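Local coordinates for protein Aac(6')-ib (Escherichia coli, PDB 2BUE) that probably transfers the acetyl group of acetyl-CoA to the 6'-amino group of aminoglycoside antibiotics such as kanamycin B, which confers resistance, at residues L39-W42 with L43-H47; S101-G104 with W105-E109; Q193-E196 with R197-D201. The protein carries 2 engineered substitutions. All blocks are in the same frame, centred on the assembly; numbering follows the deposited sequence.

How the contacts relate
The three contacts follow one another along the chain without touching. Contacts 1 and 2 lie within the GNAT acetyltransferase domain, with centres 27 Å apart. Contact 1 lies toward the end of helix 36-43, near the bound ribostamycin and coenzyme A: the side chain of Leu43 is about 7 Å from the first and about 8 Å from the second. Contact 2, in the loop between strands 88-97 and 114-121, touches ribostamycin through engineered Trp105 and through Trp106. Contact 3 ends helix 192-197 near the C-terminus and binds a calcium ion. Its centre is 35 Å from that of contact 1, across the chain's centre, and 29 Å from that of contact 2.

Contact 1 (L39-W42 with L43-H47); sequences LYEW and LNRSH
Arg45 has CG anti to its own carbonyl carbon (chi1 -62°) and runs extended to NE, which carries its guanidinium back to Glu41 and Trp42. Glu41, with CG anti to the backbone N (chi1 178°), stretches to meet it. The two form a salt bridge, Arg45 NH2 to Glu41 OE2, 3.1 Å. The carboxylate oxygen lies at the edge of the guanidinium, near its plane, but is met from above the carboxylate plane. The two planes are almost perpendicular, at 89°. A water joins the pair, donating a hydrogen bond to Glu41 OE2 and accepting one from Arg45 NE. Trp42 lies alongside Arg45, its CD1 over one guanidinium face and 3.5 Å from NH1. Arg45 NH1 also bonds to Ala122 O.

Toward the end of helix 36-43 the backbone bonds change span. Leu43 N makes the i to i+4 bond to Leu39 O, 2.8 Å, but Asn44 N bonds to Glu41 O and Arg45 N to Trp42 O (3.0 Å), both i to i+3. Asn44 turns ND2 back to Tyr40 O at 3.0 Å, with the acceptor near the amide plane, and ND2 also bonds to Pro59 O. On the buried side, Leu39 CG meets Leu43 CD1 at 3.9 Å, and both leucines touch Tyr68 of helix 61-68.

Arg45 is the N-cap residue of helix 46-49, whose His47 lines the coenzyme A pocket. The Arg45 guanidinium is held at NE, NH1 and NH2 by the water, Ala122 O and Glu41, with Trp42 against one face, which should fix its rotation.

Contact 2 (S101-G104 with W105-E109); sequences SGDG and WWEEE. Engineered in segment 105-109: Trp105 (natural residue Arg). With RIO (ribostamycin), chain C.
Ser101 CB packs on Trp105 CB at 3.5 Å, beside two successive indoles that reach ribostamycin in different ways. Trp105, an engineered residue, lays one ring face over the aminoglycoside, with CE3 3.5 Å from ribostamycin C6. Trp106 presents its edge: NE1 is 3.0 Å from ribostamycin N1. Ser101 OG is also near the plane of that ring, at its edge, and bonds to Ala98 O. Trp105 CE3 lies over one face of the Trp106 ring, and Trp106 also meets the ring of Tyr96.

Backbone bonds shape the loop. A type II turn from Gly102 to Trp105 is closed by Trp105 N to Gly102 O, 3.0 Å. Gly104 has a positive phi (94°), where a side chain would press on the preceding carbonyl oxygen. A type I turn from Trp106 to Glu109 follows, closed by Glu109 N to Trp106 O at 3.1 Å. One water accepts a hydrogen bond from Glu107 N and donates one to Gly104 O.

Among the charged groups, Glu107 OE2 accepts a weak bond from Gly104 N. This applies to one of the two conformers of Glu107.

On the ligand side, the indole face of engineered Trp105 and the indole edge of Trp106 meet the same 2-deoxystreptamine ring, so in this variant the loop forms one wall of the aminoglycoside pocket.

Contact 3 (Q193-E196 with R197-D201); sequences QAFE and RTRSD. With CA (calcium ion), chain E.
Phe195 and Arg199 make the main side-chain contact, a stacked cation-pi pair. The guanidinium lies flat on the ring, with the planes 15° apart. Arg199 CZ is 3.9 Å from the centroid of the Phe195 ring and off-centre. Arg199 CD adds a CH-pi contact over the same ring. The arginine reaches there because its chain bends at chi2 (-43°) and chi3 (85°). Phe195 also meets the ring of Phe144.

Hydrogen bonds fix the guanidinium. Arg199 NE donates to Phe195 O at 2.8 Å, and NH1 donates to Thr198 OG1 at 2.9 Å, near the guanidinium plane. Thr198 OG1 in turn donates a hydrogen bond to Ala194 O at 3.0 Å. Thr198 N bonds to the same oxygen from the opposite face of the carbonyl plane.

This is the C-terminal end of helix 192-197, which follows strand 183-191 of the GNAT sheet. Arg197 N keeps the i to i+4 bond to Gln193 O, whereas Arg199 N turns to Glu196 O. The Arg197 guanidinium folds back, with Ala194 CA over one face.

Backbone carbonyls at and after the helix end bind the metal. Arg197 O and Ser200 O each bind the calcium ion at 2.4 Å, with a water and Ala202 O as further ligands.

Contact 1 (L39-W42 with L43-H47)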
loop_
_atom_site.group_PDB
_atom_site.type_symbol
_atom_site.label_atom_id
_atom_site.label_comp_id
_atom_site.label_asym_id
_atom_site.label_seq_id
_atom_site.Cartn_x
_atom_site.Cartn_y
_atom_site.Cartn_z
ATOM N N LEU A 39 3.548 -11.072 -10.059
ATOM C CA LEU A 39 2.589 -9.982 -9.800
ATOM C C LEU A 39 1.401 -10.016 -10.793
ATOM O O LEU A 39 0.239 -9.852 -10.398
ATOM C CB LEU A 39 3.316 -8.631 -9.806
ATOM C CG LEU A 39 2.422 -7.428 -9.518
ATOM C CD1 LEU A 39 1.843 -7.540 -8.088
ATOM C CD2 LEU A 39 3.240 -6.143 -9.747
ATOM N N TYR A 40 1.700 -10.271 -12.065
ATOM C CA TYR A 40 0.657 -10.429 -13.090
ATOM C C TYR A 40 -0.340 -11.527 -12.688
ATOM O O TYR A 40 -1.564 -11.314 -12.698
ATOM C CB TYR A 40 1.316 -10.712 -14.451
ATOM C CG TYR A 40 0.381 -11.353 -15.455
ATOM C CD1 TYR A 40 -0.693 -10.640 -16.008
ATOM C CD2 TYR A 40 0.558 -12.683 -15.826
ATOM C CE1 TYR A 40 -1.557 -11.260 -16.929
ATOM C CE2 TYR A 40 -0.284 -13.299 -16.755
ATOM C CZ TYR A 40 -1.330 -12.589 -17.299
ATOM O OH TYR A 40 -2.174 -13.184 -18.202
ATOM N N GLU A 41 0.180 -12.696 -12.314
ATOM C CA GLU A 41 -0.679 -13.769 -11.835
ATOM C C GLU A 41 -1.569 -13.274 -10.672
ATOM O O GLU A 41 -2.798 -13.436 -10.716
ATOM C CB GLU A 41 0.126 -15.006 -11.440
ATOM C CG GLU A 41 -0.789 -16.084 -10.901
ATOM C CD GLU A 41 -0.091 -17.398 -10.580
ATOM O OE1 GLU A 41 1.141 -17.508 -10.750
ATOM O OE2 GLU A 41 -0.832 -18.320 -10.148
ATOM N N TRP A 42 -0.939 -12.665 -9.659
ATOM C CA TRP A 42 -1.672 -12.121 -8.500
ATOM C C TRP A 42 -2.780 -11.139 -8.875
ATOM O O TRP A 42 -3.907 -11.234 -8.355
ATOM C CB TRP A 42 -0.703 -11.432 -7.536
ATOM C CG TRP A 42 0.243 -12.362 -6.840
ATOM C CD1 TRP A 42 0.252 -13.734 -6.878
ATOM C CD2 TRP A 42 1.302 -11.967 -5.970
ATOM N NE1 TRP A 42 1.276 -14.219 -6.078
ATOM C CE2 TRP A 42 1.932 -13.149 -5.508
ATOM C CE3 TRP A 42 1.784 -10.714 -5.536
ATOM C CZ2 TRP A 42 3.025 -13.123 -4.614
ATOM C CZ3 TRP A 42 2.874 -10.682 -4.647
ATOM C CH2 TRP A 42 3.472 -11.888 -4.187
ATOM N N LEU A 43 -2.465 -10.184 -9.750
ATOM C CA LEU A 43 -3.398 -9.119 -10.100
ATOM C C LEU A 43 -4.633 -9.621 -10.865
ATOM O O LEU A 43 -5.603 -8.888 -11.052
ATOM C CB LEU A 43 -2.696 -7.976 -10.862
ATOM C CG LEU A 43 -1.682 -7.183 -10.024
ATOM C CD1 LEU A 43 -0.976 -6.212 -10.948
ATOM C CD2 LEU A 43 -2.390 -6.426 -8.874
ATOM N N ASN A 44 -4.571 -10.875 -11.301
ATOM C CA ASN A 44 -5.702 -11.517 -11.961
ATOM C C ASN A 44 -6.444 -12.549 -11.105
ATOM O O ASN A 44 -7.334 -13.275 -11.606
ATOM C CB ASN A 44 -5.232 -12.109 -13.300
ATOM C CG ASN A 44 -5.031 -11.026 -14.355
ATOM O OD1 ASN A 44 -5.996 -10.559 -14.972
ATOM N ND2 ASN A 44 -3.784 -10.624 -14.566
ATOM N N ARG A 45 -6.086 -12.631 -9.832
ATOM C CA ARG A 45 -6.847 -13.466 -8.900
ATOM C C ARG A 45 -8.117 -12.732 -8.484
ATOM O O ARG A 45 -8.084 -11.523 -8.236
ATOM C CB ARG A 45 -5.998 -13.879 -7.710
ATOM C CG ARG A 45 -4.800 -14.733 -8.135
ATOM C CD ARG A 45 -4.005 -15.211 -6.960
ATOM N NE ARG A 45 -2.998 -16.172 -7.416
ATOM C CZ ARG A 45 -1.992 -16.611 -6.676
ATOM N NH1 ARG A 45 -1.835 -16.188 -5.421
ATOM N NH2 ARG A 45 -1.136 -17.475 -7.194
ATOM N N SER A 46 -9.242 -13.448 -8.433
ATOM C CA SER A 46 -10.537 -12.801 -8.203
ATOM C C SER A 46 -10.598 -11.944 -6.927
ATOM O O SER A 46 -11.193 -10.862 -6.943
ATOM C CB SER A 46 -11.668 -13.832 -8.220
ATOM O OG SER A 46 -11.475 -14.811 -7.219
ATOM N N HIS A 47 -9.987 -12.406 -5.835
ATOM C CA HIS A 47 -10.047 -11.629 -4.574
ATOM C C HIS A 47 -9.296 -10.296 -4.636
ATOM O O HIS A 47 -9.513 -9.402 -3.815
ATOM C CB HIS A 47 -9.569 -12.448 -3.378
ATOM C CG HIS A 47 -8.091 -12.658 -3.325
ATOM N ND1 HIS A 47 -7.446 -13.638 -4.057
ATOM C CD2 HIS A 47 -7.126 -12.033 -2.600
ATOM C CE1 HIS A 47 -6.153 -13.602 -3.787
ATOM N NE2 HIS A 47 -5.930 -12.630 -2.916
HETATM O O HOH W 1 -3.464 -17.703 -9.883
#

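Contact 2 (S101-G104 with W105-E109)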
loop_
_atom_site.group_PDB
_atom_site.type_symbol
_atom_site.label_atom_id
_atom_site.label_comp_id
_atom_site.label_asym_id
_atom_site.label_seq_id
_atom_site.Cartn_x
_atom_site.Cartn_y
_atom_site.Cartn_z
ATOM N N SER A 101 2.864 12.610 -6.812
ATOM C CA SER A 101 1.973 11.689 -7.499
ATOM C C SER A 101 1.483 12.260 -8.828
ATOM O O SER A 101 1.613 13.455 -9.076
ATOM C CB SER A 101 0.808 11.354 -6.572
ATOM O OG SER A 101 1.319 10.827 -5.357
ATOM N N GLY A 102 0.884 11.404 -9.654
ATOM C CA GLY A 102 0.338 11.821 -10.966
ATOM C C GLY A 102 -0.723 12.912 -10.884
ATOM O O GLY A 102 -1.257 13.185 -9.813
ATOM N N ASP A 103 -1.026 13.528 -12.027
ATOM C CA ASP A 103 -2.068 14.547 -12.120
ATOM C C ASP A 103 -3.366 14.066 -11.455
ATOM O O ASP A 103 -3.827 12.944 -11.675
ATOM C CB ASP A 103 -2.342 14.889 -13.599
ATOM C CG ASP A 103 -2.962 16.285 -13.801
ATOM O OD1 ASP A 103 -3.114 17.065 -12.829
ATOM O OD2 ASP A 103 -3.292 16.614 -14.970
ATOM N N GLY A 104 -3.929 14.933 -10.633
ATOM C CA GLY A 104 -5.185 14.650 -9.967
ATOM C C GLY A 104 -5.010 14.064 -8.581
ATOM O O GLY A 104 -5.957 14.063 -7.796
ATOM N N TRP A 105 -3.814 13.526 -8.298
ATOM C CA TRP A 105 -3.558 12.863 -7.016
ATOM C C TRP A 105 -2.934 13.812 -5.992
ATOM O O TRP A 105 -1.916 14.461 -6.282
ATOM C CB TRP A 105 -2.639 11.652 -7.210
ATOM C CG TRP A 105 -3.296 10.505 -7.892
ATOM C CD1 TRP A 105 -3.183 10.148 -9.215
ATOM C CD2 TRP A 105 -4.141 9.533 -7.279
ATOM N NE1 TRP A 105 -3.921 9.003 -9.459
ATOM C CE2 TRP A 105 -4.549 8.624 -8.297
ATOM C CE3 TRP A 105 -4.643 9.371 -5.976
ATOM C CZ2 TRP A 105 -5.416 7.537 -8.039
ATOM C CZ3 TRP A 105 -5.491 8.289 -5.713
ATOM C CH2 TRP A 105 -5.874 7.388 -6.740
ATOM N N TRP A 106 -3.551 13.881 -4.808
ATOM C CA TRP A 106 -3.017 14.610 -3.645
ATOM C C TRP A 106 -2.642 16.046 -3.979
ATOM O O TRP A 106 -1.606 16.542 -3.545
ATOM C CB TRP A 106 -1.847 13.818 -2.972
ATOM C CG TRP A 106 -2.246 12.372 -2.917
ATOM C CD1 TRP A 106 -1.633 11.319 -3.536
ATOM C CD2 TRP A 106 -3.434 11.842 -2.306
ATOM N NE1 TRP A 106 -2.345 10.159 -3.331
ATOM C CE2 TRP A 106 -3.457 10.445 -2.580
ATOM C CE3 TRP A 106 -4.463 12.402 -1.534
ATOM C CZ2 TRP A 106 -4.490 9.606 -2.133
ATOM C CZ3 TRP A 106 -5.514 11.563 -1.092
ATOM C CH2 TRP A 106 -5.501 10.174 -1.378
ATOM N N GLU A 107 -3.521 16.722 -4.719
ATOM C CA GLU A 107 -3.230 18.078 -5.209
ATOM C C GLU A 107 -3.219 19.168 -4.129
ATOM O O GLU A 107 -2.706 20.281 -4.362
ATOM C CB GLU A 107 -4.189 18.449 -6.346
ATOM C CG GLU A 107 -3.984 17.617 -7.605
ATOM C CD GLU A 107 -4.838 18.075 -8.765
ATOM O OE1 GLU A 107 -5.920 18.651 -8.521
ATOM O OE2 GLU A 107 -4.425 17.840 -9.921
ATOM N N GLU A 108 -3.782 18.866 -2.959
ATOM C CA GLU A 108 -3.736 19.804 -1.805
ATOM C C GLU A 108 -2.548 19.556 -0.886
ATOM O O GLU A 108 -2.330 20.317 0.071
ATOM C CB GLU A 108 -5.014 19.756 -0.952
ATOM C CG GLU A 108 -6.342 19.779 -1.719
ATOM C CD GLU A 108 -6.368 20.753 -2.880
ATOM O OE1 GLU A 108 -5.971 21.934 -2.704
ATOM O OE2 GLU A 108 -6.807 20.333 -3.983
ATOM N N GLU A 109 -1.798 18.481 -1.143
ATOM C CA GLU A 109 -0.657 18.185 -0.278
ATOM C C GLU A 109 0.425 19.274 -0.394
ATOM O O GLU A 109 0.639 19.832 -1.479
ATOM C CB GLU A 109 -0.071 16.804 -0.586
ATOM C CG GLU A 109 1.037 16.382 0.396
ATOM C CD GLU A 109 0.571 16.369 1.843
ATOM O OE1 GLU A 109 -0.152 15.424 2.209
ATOM O OE2 GLU A 109 0.955 17.272 2.622
HETATM O O1 RIO C . -0.854 0.465 -8.614
HETATM C C1 RIO C . 0.307 1.026 -9.243
HETATM C C2 RIO C . -0.148 2.134 -10.201
HETATM O O2 RIO C . -1.363 2.767 -9.749
HETATM C C3 RIO C . -1.037 3.916 -8.950
HETATM O O3 RIO C . -1.291 3.654 -7.554
HETATM C C4 RIO C . -2.185 4.648 -6.915
HETATM C C5 RIO C . -1.395 5.879 -6.383
HETATM O O4 RIO C . -0.766 6.564 -7.452
HETATM C C6 RIO C . -2.250 6.867 -5.570
HETATM N N1 RIO C . -1.355 7.897 -4.968
HETATM C C7 RIO C . -3.002 6.120 -4.435
HETATM C C8 RIO C . -3.859 4.978 -5.022
HETATM N N2 RIO C . -4.623 4.341 -3.912
HETATM C C9 RIO C . -2.959 3.934 -5.769
HETATM O O5 RIO C . -3.893 3.003 -6.388
HETATM C C10 RIO C . -3.473 1.639 -6.322
HETATM O O6 RIO C . -3.864 1.048 -5.106
HETATM C C11 RIO C . -5.310 0.842 -4.923
HETATM C C12 RIO C . -5.463 0.039 -3.609
HETATM N N3 RIO C . -5.293 0.920 -2.444
HETATM C C13 RIO C . -5.925 0.061 -6.124
HETATM O O7 RIO C . -7.362 0.047 -5.955
HETATM C C14 RIO C . -5.544 0.751 -7.457
HETATM O O8 RIO C . -6.117 0.080 -8.616
HETATM C C15 RIO C . -4.019 0.897 -7.578
HETATM N N4 RIO C . -3.624 1.602 -8.798
HETATM C C16 RIO C . 0.447 4.240 -9.264
HETATM O O9 RIO C . 0.467 5.534 -9.844
HETATM C C17 RIO C . 0.829 3.271 -10.398
HETATM O O10 RIO C . 0.506 3.919 -11.659
HETATM O O HOH W 2 0.660 14.838 -6.005
HETATM O O HOH W 3 -0.462 15.808 -8.268
HETATM O O HOH W 4 -6.165 15.724 -5.491
#

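Contact 3 (Q193-E196 with R197-D201)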
loop_
_atom_site.group_PDB
_atom_site.type_symbol
_atom_site.label_atom_id
_atom_site.label_comp_id
_atom_site.label_asym_id
_atom_site.label_seq_id
_atom_site.Cartn_x
_atom_site.Cartn_y
_atom_site.Cartn_z
ATOM N N GLN A 193 4.262 11.203 15.313
ATOM C CA GLN A 193 4.035 11.369 16.768
ATOM C C GLN A 193 3.178 10.232 17.331
ATOM O O GLN A 193 3.477 9.686 18.404
ATOM C CB GLN A 193 3.411 12.728 17.088
ATOM C CG GLN A 193 3.346 13.017 18.617
ATOM C CD GLN A 193 2.806 14.411 18.966
ATOM O OE1 GLN A 193 1.703 14.800 18.543
ATOM N NE2 GLN A 193 3.577 15.162 19.768
ATOM N N ALA A 194 2.132 9.852 16.589
ATOM C CA ALA A 194 1.291 8.718 16.996
ATOM C C ALA A 194 2.069 7.420 17.073
ATOM O O ALA A 194 1.912 6.652 18.031
ATOM C CB ALA A 194 0.071 8.567 16.040
ATOM N N PHE A 195 2.910 7.176 16.064
ATOM C CA PHE A 195 3.736 5.974 15.990
ATOM C C PHE A 195 4.681 5.910 17.204
ATOM O O PHE A 195 4.832 4.852 17.828
ATOM C CB PHE A 195 4.528 5.978 14.669
ATOM C CG PHE A 195 5.423 4.802 14.499
ATOM C CD1 PHE A 195 4.916 3.577 14.079
ATOM C CD2 PHE A 195 6.804 4.918 14.769
ATOM C CE1 PHE A 195 5.766 2.467 13.905
ATOM C CE2 PHE A 195 7.656 3.830 14.603
ATOM C CZ PHE A 195 7.147 2.596 14.179
ATOM N N GLU A 196 5.311 7.041 17.515
ATOM C CA GLU A 196 6.207 7.155 18.686
ATOM C C GLU A 196 5.464 6.828 19.980
ATOM O O GLU A 196 5.913 5.991 20.770
ATOM C CB GLU A 196 6.789 8.568 18.777
ATOM C CG GLU A 196 7.811 8.901 17.673
ATOM C CD GLU A 196 8.133 10.377 17.600
ATOM O OE1 GLU A 196 7.533 11.182 18.351
ATOM O OE2 GLU A 196 8.971 10.759 16.770
ATOM N N ARG A 197 4.306 7.467 20.165
ATOM C CA ARG A 197 3.507 7.291 21.390
ATOM C C ARG A 197 3.076 5.855 21.590
ATOM O O ARG A 197 3.022 5.369 22.735
ATOM C CB ARG A 197 2.296 8.217 21.382
ATOM C CG ARG A 197 2.628 9.675 21.606
ATOM C CD ARG A 197 1.344 10.517 21.684
ATOM N NE ARG A 197 0.967 11.182 20.424
ATOM C CZ ARG A 197 -0.051 10.822 19.635
ATOM N NH1 ARG A 197 -0.811 9.773 19.929
ATOM N NH2 ARG A 197 -0.306 11.511 18.529
ATOM N N THR A 198 2.804 5.150 20.495
ATOM C CA THR A 198 2.282 3.788 20.587
ATOM C C THR A 198 3.339 2.695 20.599
ATOM O O THR A 198 2.994 1.509 20.646
ATOM C CB THR A 198 1.211 3.489 19.514
ATOM O OG1 THR A 198 1.779 3.667 18.210
ATOM C CG2 THR A 198 0.002 4.431 19.695
ATOM N N ARG A 199 4.625 3.065 20.579
ATOM C CA ARG A 199 5.681 2.029 20.644
ATOM C C ARG A 199 5.804 1.354 22.005
ATOM O O ARG A 199 6.284 0.231 22.095
ATOM C CB ARG A 199 7.068 2.571 20.245
ATOM C CG ARG A 199 7.257 2.901 18.766
ATOM C CD ARG A 199 6.693 1.878 17.824
ATOM N NE ARG A 199 5.269 2.118 17.583
ATOM C CZ ARG A 199 4.471 1.314 16.895
ATOM N NH1 ARG A 199 3.193 1.630 16.744
ATOM N NH2 ARG A 199 4.946 0.196 16.355
ATOM N N SER A 200 5.441 2.068 23.062
ATOM C CA SER A 200 5.425 1.470 24.390
ATOM C C SER A 200 4.272 2.014 25.224
ATOM O O SER A 200 3.780 3.127 24.986
ATOM C CB SER A 200 6.768 1.671 25.115
ATOM O OG SER A 200 6.832 2.925 25.774
ATOM N N ASP A 201 3.856 1.214 26.207
ATOM C CA ASP A 201 2.802 1.628 27.133
ATOM C C ASP A 201 3.334 2.576 28.219
ATOM O O ASP A 201 2.584 3.038 29.087
ATOM C CB ASP A 201 2.100 0.400 27.731
ATOM C CG ASP A 201 1.316 -0.400 26.679
ATOM O OD1 ASP A 201 0.679 0.219 25.792
ATOM O OD2 ASP A 201 1.333 -1.653 26.738
HETATM CA CA CA E . 3.533 5.548 25.033
HETATM O O HOH W 5 1.318 4.904 25.261
#